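Local coordinates for protein flavin-containing monooxygenase (Allium sativum, PDB 6WPU) that probably uses a bound flavin-adenine dinucleotide to oxygenate the sulfur of S-allyl-L-cysteine, as expected of a flavin-dependent S-monooxygenase of garlic, at residues 95-100 and 415-420; 340-345 and 397-402. All coordinates share one frame; numbering follows the deposited sequence.

Interaction 1 (95-100 and 415-420); sequences REVMGF and EEWRRL. With FAD (flavin-adenine dinucleotide), chain B.
NH1 of R418 is shared by two backbone carbonyls of segment 95-100, V97 O at 2.8 Å and G99 O at 3.0 Å. In this way the start of helix 416-431 is fastened to the C-terminal end of the short helix 95-98, which belongs to the FAD-binding part of the flavin monooxygenase fold. The two acceptors are used differently: G99 O offers a lone pair in its carbonyl plane, whereas NH1 stands above the plane of V97 O, 56° out of it. With CG anti to the backbone N (chi1 -155°) and a bend at chi3, the chain passes V97 CG2 before the guanidinium turns to the carbonyls. E415, the N-cap residue of helix 416-431, grips that group side-on, OE1 taking NE at 2.8 Å and OE2 taking NH2 at 3.0 Å, which fixes its rotation. A leucine in place of R418 would probably leave the carbonyls of V97 and G99 and the E415 carboxylate without their shared partner. On the far side of helix 95-98, M98 SD accepts a weak hydrogen bond from FAD N3. W417 meets the helix edge-on, its CH2 lying 3.4 Å from E96 O, near the indole plane.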
loop_
_atom_site.group_PDB
_atom_site.type_symbol
_atom_site.label_atom_id
_atom_site.label_comp_id
_atom_site.label_asym_id
_atom_site.label_seq_id
_atom_site.Cartn_x
_atom_site.Cartn_y
_atom_site.Cartn_z
ATOM N N ARG A 95 6.808 11.739 9.703
ATOM C CA ARG A 95 6.550 10.610 10.587
ATOM C C ARG A 95 5.384 10.887 11.537
ATOM O O ARG A 95 4.692 9.944 11.940
ATOM C CB ARG A 95 7.824 10.238 11.353
ATOM C CG ARG A 95 8.346 11.321 12.298
ATOM C CD ARG A 95 9.775 11.015 12.756
ATOM N NE ARG A 95 9.868 9.803 13.574
ATOM C CZ ARG A 95 10.970 9.066 13.714
ATOM N NH1 ARG A 95 12.084 9.390 13.061
ATOM N NH2 ARG A 95 10.960 7.988 14.496
ATOM N N GLU A 96 5.129 12.159 11.887
ATOM C CA GLU A 96 3.997 12.464 12.762
ATOM C C GLU A 96 2.680 12.043 12.124
ATOM O O GLU A 96 1.769 11.566 12.813
ATOM C CB GLU A 96 3.949 13.957 13.114
ATOM C CG GLU A 96 5.168 14.510 13.860
ATOM C CD GLU A 96 6.276 14.974 12.907
ATOM O OE1 GLU A 96 6.043 15.002 11.677
ATOM O OE2 GLU A 96 7.377 15.310 13.396
ATOM N N VAL A 97 2.566 12.209 10.804
ATOM C CA VAL A 97 1.335 11.888 10.082
ATOM C C VAL A 97 1.115 10.381 10.013
ATOM O O VAL A 97 -0.030 9.915 10.052
ATOM C CB VAL A 97 1.387 12.533 8.679
ATOM C CG1 VAL A 97 0.591 11.737 7.646
ATOM C CG2 VAL A 97 0.886 13.939 8.739
ATOM N N MET A 98 2.196 9.599 9.941
ATOM C CA MET A 98 2.109 8.174 9.635
ATOM C C MET A 98 1.681 7.294 10.804
ATOM O O MET A 98 1.204 6.180 10.569
ATOM C CB MET A 98 3.459 7.661 9.152
ATOM C CG MET A 98 3.833 8.082 7.767
ATOM S SD MET A 98 5.486 7.478 7.386
ATOM C CE MET A 98 5.328 5.707 7.588
ATOM N N GLY A 99 1.877 7.732 12.044
ATOM C CA GLY A 99 1.721 6.828 13.173
ATOM C C GLY A 99 0.277 6.443 13.454
ATOM O O GLY A 99 -0.663 7.187 13.187
ATOM N N PHE A 100 0.104 5.242 14.002
ATOM C CA PHE A 100 -1.178 4.866 14.589
ATOM C C PHE A 100 -1.671 5.931 15.568
ATOM O O PHE A 100 -0.888 6.612 16.239
ATOM C CB PHE A 100 -1.056 3.517 15.290
ATOM C CG PHE A 100 -0.804 2.370 14.341
ATOM C CD1 PHE A 100 -1.788 1.965 13.463
ATOM C CD2 PHE A 100 0.408 1.696 14.345
ATOM C CE1 PHE A 100 -1.571 0.921 12.599
ATOM C CE2 PHE A 100 0.638 0.648 13.489
ATOM C CZ PHE A 100 -0.350 0.254 12.601
ATOM N N GLU A 415 -6.996 14.384 13.911
ATOM C CA GLU A 415 -6.561 15.681 14.413
ATOM C C GLU A 415 -6.436 16.678 13.262
ATOM O O GLU A 415 -6.122 16.315 12.123
ATOM C CB GLU A 415 -5.218 15.556 15.143
ATOM C CG GLU A 415 -5.090 14.421 16.155
ATOM C CD GLU A 415 -4.526 13.147 15.529
ATOM O OE1 GLU A 415 -4.866 12.855 14.361
ATOM O OE2 GLU A 415 -3.728 12.447 16.196
ATOM N N GLU A 416 -6.681 17.955 13.572
ATOM C CA GLU A 416 -6.593 18.990 12.544
ATOM C C GLU A 416 -5.168 19.154 12.039
ATOM O O GLU A 416 -4.949 19.334 10.834
ATOM C CB GLU A 416 -7.120 20.326 13.071
ATOM C CG GLU A 416 -8.612 20.493 12.916
ATOM C CD GLU A 416 -9.376 19.936 14.096
ATOM O OE1 GLU A 416 -8.718 19.565 15.093
ATOM O OE2 GLU A 416 -10.626 19.875 14.022
ATOM N N TRP A 417 -4.183 19.104 12.944
ATOM C CA TRP A 417 -2.794 19.201 12.513
ATOM C C TRP A 417 -2.438 18.091 11.524
ATOM O O TRP A 417 -1.596 18.292 10.642
ATOM C CB TRP A 417 -1.853 19.179 13.727
ATOM C CG TRP A 417 -1.839 17.887 14.500
ATOM C CD1 TRP A 417 -2.448 17.649 15.696
ATOM C CD2 TRP A 417 -1.178 16.652 14.132
ATOM N NE1 TRP A 417 -2.215 16.350 16.096
ATOM C CE2 TRP A 417 -1.443 15.718 15.156
ATOM C CE3 TRP A 417 -0.387 16.254 13.040
ATOM C CZ2 TRP A 417 -0.956 14.404 15.117
ATOM C CZ3 TRP A 417 0.088 14.946 12.995
ATOM C CH2 TRP A 417 -0.194 14.039 14.032
ATOM N N ARG A 418 -3.084 16.927 11.637
ATOM C CA ARG A 418 -2.756 15.817 10.750
ATOM C C ARG A 418 -3.349 16.037 9.368
ATOM O O ARG A 418 -2.704 15.727 8.358
ATOM C CB ARG A 418 -3.233 14.487 11.349
ATOM C CG ARG A 418 -2.444 13.263 10.845
ATOM C CD ARG A 418 -3.072 11.928 11.277
ATOM N NE ARG A 418 -2.981 11.622 12.706
ATOM C CZ ARG A 418 -2.197 10.677 13.229
ATOM N NH1 ARG A 418 -1.416 9.950 12.432
ATOM N NH2 ARG A 418 -2.200 10.448 14.548
ATOM N N ARG A 419 -4.567 16.586 9.303
ATOM C CA ARG A 419 -5.119 16.984 8.010
ATOM C C ARG A 419 -4.233 18.027 7.347
ATOM O O ARG A 419 -3.923 17.932 6.153
ATOM C CB ARG A 419 -6.541 17.517 8.176
ATOM C CG ARG A 419 -7.631 16.448 8.336
ATOM C CD ARG A 419 -8.965 17.124 8.569
ATOM N NE ARG A 419 -10.088 16.202 8.745
ATOM C CZ ARG A 419 -10.883 15.815 7.753
ATOM N NH1 ARG A 419 -10.660 16.250 6.515
ATOM N NH2 ARG A 419 -11.883 14.984 7.990
ATOM N N LEU A 420 -3.799 19.027 8.121
ATOM C CA LEU A 420 -3.013 20.118 7.558
ATOM C C LEU A 420 -1.623 19.646 7.130
ATOM O O LEU A 420 -1.117 20.067 6.083
ATOM C CB LEU A 420 -2.918 21.267 8.564
ATOM C CG LEU A 420 -4.231 21.981 8.892
ATOM C CD1 LEU A 420 -4.030 23.002 10.003
ATOM C CD2 LEU A 420 -4.827 22.630 7.641
HETATM P PA FAD B . 1.908 -5.340 3.514
HETATM O O1A FAD B . 3.003 -4.456 4.115
HETATM O O2A FAD B . 2.026 -5.847 2.166
HETATM O O5B FAD B . 1.713 -6.624 4.291
HETATM C C5B FAD B . 0.944 -7.762 3.918
HETATM C C4B FAD B . 1.431 -9.021 4.669
HETATM O O4B FAD B . 0.646 -10.159 4.441
HETATM C C3B FAD B . 2.852 -9.388 4.335
HETATM O O3B FAD B . 3.609 -9.544 5.490
HETATM C C2B FAD B . 2.745 -10.685 3.614
HETATM O O2B FAD B . 3.837 -11.512 3.805
HETATM C C1B FAD B . 1.499 -11.252 4.231
HETATM N N9A FAD B . 0.804 -12.198 3.388
HETATM C C8A FAD B . 0.474 -12.003 2.052
HETATM N N7A FAD B . -0.162 -13.083 1.581
HETATM C C5A FAD B . -0.255 -14.046 2.589
HETATM C C6A FAD B . -0.787 -15.332 2.669
HETATM N N6A FAD B . -1.430 -15.951 1.535
HETATM N N1A FAD B . -0.729 -16.004 3.833
HETATM C C2A FAD B . -0.133 -15.475 4.932
HETATM N N3A FAD B . 0.403 -14.232 4.903
HETATM C C4A FAD B . 0.359 -13.500 3.756
HETATM N N1 FAD B . 2.937 4.255 3.704
HETATM C C2 FAD B . 3.344 5.243 4.668
HETATM O O2 FAD B . 2.600 5.461 5.775
HETATM N N3 FAD B . 4.433 6.052 4.428
HETATM C C4 FAD B . 5.199 5.868 3.296
HETATM O O4 FAD B . 6.286 6.638 3.039
HETATM C C4X FAD B . 4.962 4.718 2.403
HETATM N N5 FAD B . 5.878 4.402 1.407
HETATM C C5X FAD B . 5.651 3.287 0.606
HETATM C C6 FAD B . 6.568 2.976 -0.409
HETATM C C7 FAD B . 6.347 1.853 -1.199
HETATM C C7M FAD B . 7.333 1.534 -2.291
HETATM C C8 FAD B . 5.228 1.049 -0.994
HETATM C C8M FAD B . 4.959 -0.157 -1.835
HETATM C C9 FAD B . 4.309 1.361 0.014
HETATM C C9A FAD B . 4.520 2.476 0.812
HETATM N N10 FAD B . 3.585 2.785 1.860
HETATM C C10 FAD B . 3.802 3.907 2.671
HETATM C "C1'" FAD B . 2.379 1.963 2.045
HETATM C "C2'" FAD B . 2.487 0.627 2.750
HETATM O "O2'" FAD B . 1.921 -0.330 1.954
HETATM C "C3'" FAD B . 1.647 0.762 4.000
HETATM O "O3'" FAD B . 2.409 1.592 4.789
HETATM C "C4'" FAD B . 1.381 -0.530 4.763
HETATM O "O4'" FAD B . 2.591 -1.178 4.914
HETATM C "C5'" FAD B . 0.326 -1.471 4.173
HETATM O "O5'" FAD B . 0.578 -2.670 4.847
HETATM P P FAD B . -0.177 -4.060 4.747
HETATM O O1P FAD B . -0.170 -4.826 6.124
HETATM O O2P FAD B . -1.567 -3.711 4.080
HETATM O O3P FAD B . 0.531 -4.743 3.429
HETATM O O HOH W 1 0.220 9.139 15.995
#

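Interaction 2 (340-345 and 397-402). With FAD (flavin-adenine dinucleotide), chain B.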
loop_
_atom_site.group_PDB
_atom_site.type_symbol
_atom_site.label_atom_id
_atom_site.label_comp_id
_atom_site.label_asym_id
_atom_site.label_seq_id
_atom_site.Cartn_x
_atom_site.Cartn_y
_atom_site.Cartn_z
ATOM N N LYS A 340 -3.756 5.811 -2.115
ATOM C CA LYS A 340 -3.509 7.248 -1.965
ATOM C C LYS A 340 -3.925 7.717 -0.568
ATOM O O LYS A 340 -4.563 8.760 -0.392
ATOM C CB LYS A 340 -4.200 8.065 -3.069
ATOM C CG LYS A 340 -3.432 8.087 -4.405
ATOM C CD LYS A 340 -2.177 8.963 -4.345
ATOM C CE LYS A 340 -1.411 8.962 -5.679
ATOM N NZ LYS A 340 -0.262 9.930 -5.735
ATOM N N ILE A 341 -3.534 6.937 0.444
ATOM C CA ILE A 341 -3.967 7.173 1.817
ATOM C C ILE A 341 -2.757 7.189 2.736
ATOM O O ILE A 341 -1.700 6.636 2.424
ATOM C CB ILE A 341 -4.954 6.092 2.318
ATOM C CG1 ILE A 341 -4.257 4.720 2.292
ATOM C CG2 ILE A 341 -6.228 6.102 1.499
ATOM C CD1 ILE A 341 -4.968 3.646 3.020
ATOM N N VAL A 342 -2.949 7.795 3.907
ATOM C CA VAL A 342 -2.094 7.549 5.066
ATOM C C VAL A 342 -2.529 6.220 5.675
ATOM O O VAL A 342 -3.579 6.157 6.326
ATOM C CB VAL A 342 -2.194 8.699 6.080
ATOM C CG1 VAL A 342 -1.212 8.486 7.217
ATOM C CG2 VAL A 342 -1.946 10.030 5.377
ATOM N N PRO A 343 -1.761 5.139 5.505
ATOM C CA PRO A 343 -2.308 3.797 5.758
ATOM C C PRO A 343 -2.482 3.377 7.215
ATOM O O PRO A 343 -3.473 2.701 7.504
ATOM C CB PRO A 343 -1.308 2.872 5.053
ATOM C CG PRO A 343 -0.041 3.656 4.986
ATOM C CD PRO A 343 -0.446 5.093 4.842
ATOM N N PHE A 344 -1.551 3.711 8.120
ATOM C CA PHE A 344 -1.603 3.124 9.461
ATOM C C PHE A 344 -2.863 3.547 10.211
ATOM O O PHE A 344 -3.589 2.661 10.693
ATOM C CB PHE A 344 -0.336 3.450 10.276
ATOM C CG PHE A 344 0.963 2.877 9.713
ATOM C CD1 PHE A 344 0.968 1.998 8.643
ATOM C CD2 PHE A 344 2.183 3.241 10.272
ATOM C CE1 PHE A 344 2.164 1.482 8.128
ATOM C CE2 PHE A 344 3.392 2.742 9.765
ATOM C CZ PHE A 344 3.380 1.849 8.688
ATOM N N PRO A 345 -3.203 4.842 10.328
ATOM C CA PRO A 345 -4.452 5.188 11.027
ATOM C C PRO A 345 -5.698 4.709 10.298
ATOM O O PRO A 345 -6.684 4.358 10.958
ATOM C CB PRO A 345 -4.401 6.723 11.132
ATOM C CG PRO A 345 -3.450 7.160 10.092
ATOM C CD PRO A 345 -2.465 6.048 9.898
ATOM N N ASN A 397 -10.645 12.573 -0.080
ATOM C CA ASN A 397 -11.505 12.616 1.097
ATOM C C ASN A 397 -11.139 11.549 2.120
ATOM O O ASN A 397 -12.009 11.079 2.859
ATOM C CB ASN A 397 -12.974 12.473 0.699
ATOM N N GLN A 398 -9.852 11.182 2.205
ATOM C CA GLN A 398 -9.467 10.025 3.015
ATOM C C GLN A 398 -9.732 10.252 4.500
ATOM O O GLN A 398 -10.078 9.310 5.218
ATOM C CB GLN A 398 -7.998 9.688 2.803
ATOM C CG GLN A 398 -7.070 10.655 3.490
ATOM C CD GLN A 398 -5.651 10.215 3.404
ATOM O OE1 GLN A 398 -5.200 9.375 4.190
ATOM N NE2 GLN A 398 -4.927 10.753 2.421
ATOM N N PHE A 399 -9.562 11.483 4.986
ATOM C CA PHE A 399 -9.777 11.725 6.405
ATOM C C PHE A 399 -11.251 11.868 6.737
ATOM O O PHE A 399 -11.634 11.631 7.886
ATOM C CB PHE A 399 -8.998 12.960 6.863
ATOM C CG PHE A 399 -7.517 12.827 6.683
ATOM C CD1 PHE A 399 -6.822 11.811 7.328
ATOM C CD2 PHE A 399 -6.818 13.698 5.851
ATOM C CE1 PHE A 399 -5.461 11.672 7.168
ATOM C CE2 PHE A 399 -5.455 13.561 5.678
ATOM C CZ PHE A 399 -4.774 12.547 6.337
ATOM N N ASP A 400 -12.076 12.249 5.756
ATOM C CA ASP A 400 -13.521 12.157 5.931
ATOM C C ASP A 400 -13.958 10.704 6.037
ATOM O O ASP A 400 -14.862 10.375 6.817
ATOM C CB ASP A 400 -14.237 12.837 4.767
ATOM C CG ASP A 400 -13.917 14.321 4.668
ATOM O OD1 ASP A 400 -13.605 14.934 5.714
ATOM O OD2 ASP A 400 -13.979 14.864 3.544
ATOM N N TYR A 401 -13.333 9.828 5.240
ATOM C CA TYR A 401 -13.571 8.396 5.363
ATOM C C TYR A 401 -13.148 7.893 6.738
ATOM O O TYR A 401 -13.914 7.195 7.419
ATOM C CB TYR A 401 -12.826 7.655 4.252
ATOM C CG TYR A 401 -12.864 6.151 4.375
ATOM C CD1 TYR A 401 -11.783 5.452 4.893
ATOM C CD2 TYR A 401 -13.980 5.427 3.976
ATOM C CE1 TYR A 401 -11.802 4.074 5.001
ATOM C CE2 TYR A 401 -14.018 4.036 4.094
ATOM C CZ TYR A 401 -12.926 3.367 4.610
ATOM O OH TYR A 401 -12.952 1.982 4.727
ATOM N N ASP A 402 -11.919 8.226 7.155
ATOM C CA ASP A 402 -11.468 7.898 8.505
ATOM C C ASP A 402 -12.459 8.390 9.553
ATOM O O ASP A 402 -12.822 7.652 10.474
ATOM C CB ASP A 402 -10.094 8.512 8.778
ATOM C CG ASP A 402 -8.965 7.813 8.041
ATOM O OD1 ASP A 402 -9.169 6.718 7.470
ATOM O OD2 ASP A 402 -7.855 8.378 8.049
HETATM P PA FAD B . 1.908 -5.340 3.514
HETATM O O1A FAD B . 3.003 -4.456 4.115
HETATM O O2A FAD B . 2.026 -5.847 2.166
HETATM O O5B FAD B . 1.713 -6.624 4.291
HETATM C C5B FAD B . 0.944 -7.762 3.918
HETATM C C4B FAD B . 1.431 -9.021 4.669
HETATM O O4B FAD B . 0.646 -10.159 4.441
HETATM C C3B FAD B . 2.852 -9.388 4.335
HETATM O O3B FAD B . 3.609 -9.544 5.490
HETATM C C2B FAD B . 2.745 -10.685 3.614
HETATM O O2B FAD B . 3.837 -11.512 3.805
HETATM C C1B FAD B . 1.499 -11.252 4.231
HETATM N N9A FAD B . 0.804 -12.198 3.388
HETATM C C8A FAD B . 0.474 -12.003 2.052
HETATM N N7A FAD B . -0.162 -13.083 1.581
HETATM C C5A FAD B . -0.255 -14.046 2.589
HETATM C C6A FAD B . -0.787 -15.332 2.669
HETATM N N6A FAD B . -1.430 -15.951 1.535
HETATM N N1A FAD B . -0.729 -16.004 3.833
HETATM C C2A FAD B . -0.133 -15.475 4.932
HETATM N N3A FAD B . 0.403 -14.232 4.903
HETATM C C4A FAD B . 0.359 -13.500 3.756
HETATM N N1 FAD B . 2.937 4.255 3.704
HETATM C C2 FAD B . 3.344 5.243 4.668
HETATM O O2 FAD B . 2.600 5.461 5.775
HETATM N N3 FAD B . 4.433 6.052 4.428
HETATM C C4 FAD B . 5.199 5.868 3.296
HETATM O O4 FAD B . 6.286 6.638 3.039
HETATM C C4X FAD B . 4.962 4.718 2.403
HETATM N N5 FAD B . 5.878 4.402 1.407
HETATM C C5X FAD B . 5.651 3.287 0.606
HETATM C C6 FAD B . 6.568 2.976 -0.409
HETATM C C7 FAD B . 6.347 1.853 -1.199
HETATM C C7M FAD B . 7.333 1.534 -2.291
HETATM C C8 FAD B . 5.228 1.049 -0.994
HETATM C C8M FAD B . 4.959 -0.157 -1.835
HETATM C C9 FAD B . 4.309 1.361 0.014
HETATM C C9A FAD B . 4.520 2.476 0.812
HETATM N N10 FAD B . 3.585 2.785 1.860
HETATM C C10 FAD B . 3.802 3.907 2.671
HETATM C "C1'" FAD B . 2.379 1.963 2.045
HETATM C "C2'" FAD B . 2.487 0.627 2.750
HETATM O "O2'" FAD B . 1.921 -0.330 1.954
HETATM C "C3'" FAD B . 1.647 0.762 4.000
HETATM O "O3'" FAD B . 2.409 1.592 4.789
HETATM C "C4'" FAD B . 1.381 -0.530 4.763
HETATM O "O4'" FAD B . 2.591 -1.178 4.914
HETATM C "C5'" FAD B . 0.326 -1.471 4.173
HETATM O "O5'" FAD B . 0.578 -2.670 4.847
HETATM P P FAD B . -0.177 -4.060 4.747
HETATM O O1P FAD B . -0.170 -4.826 6.124
HETATM O O2P FAD B . -1.567 -3.711 4.080
HETATM O O3P FAD B . 0.531 -4.743 3.429
#
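The backbone is extended at I341 and V342, the latter the N-cap residue of helix 343-358, and passes the first turn of helix 398-409 with the CA atoms of I341 and Q398 6.3 Å apart. Q398 bridges this gap. Its OE1 accepts the backbone N-H of V342 at 2.8 Å in a nearly straight bond (171°), the donor tilted 15° from the carbonyl plane. The side chain leaves the helix with CG between the backbone N and the carbonyl carbon (chi1 75°) and then runs extended, which carries the amide across to the loop. There OE1 also lies 3.5 Å from I341 CA and 3.5 Å from V342 CG2, while the V342 side chain crosses that of Q398 at about a right angle. The same methyl, V342 CG2, packs against CZ of F399 at 3.9 Å. Within helix 398-409, Q398 CG sits over the centre of one face of the F399 ring, and Y422 of helix 416-431 meets that ring edge-to-face. Beyond V342 the chain turns to the cofactor: P343 CD comes to 3.2 Å from FAD O2, and F344 CE1 to 3.3 Å from the ribityl O3'. Q398 of helix 398-409 thus holds, through V342 N, the loop before a helix start laid against FAD, where P343 and F344 belong to the cofactor pocket of this flavin-binding monooxygenase fold.

Overall arrangement
Interactions 1 and 2 have centres about 10 Å apart and lie on the same side of the chain's centre. They meet directly at two places. Between the successive helices 398-409 and 416-431, R419 NH2 forms a salt bridge with D400 OD1 at 2.9 Å. Nearer the cofactor, segment 95-100 packs on the start of helix 343-358, with M98 O 3.1 Å from F344 CD2 and the rings of F100 and F344 in contact at about 20° between planes. Both contacts reach the flavin through their first segments, M98 at the pyrimidine edge and P343 and F344 at the pyrimidine and ribityl part, while segments 415-420 and 397-402 hold these through R418 and Q398.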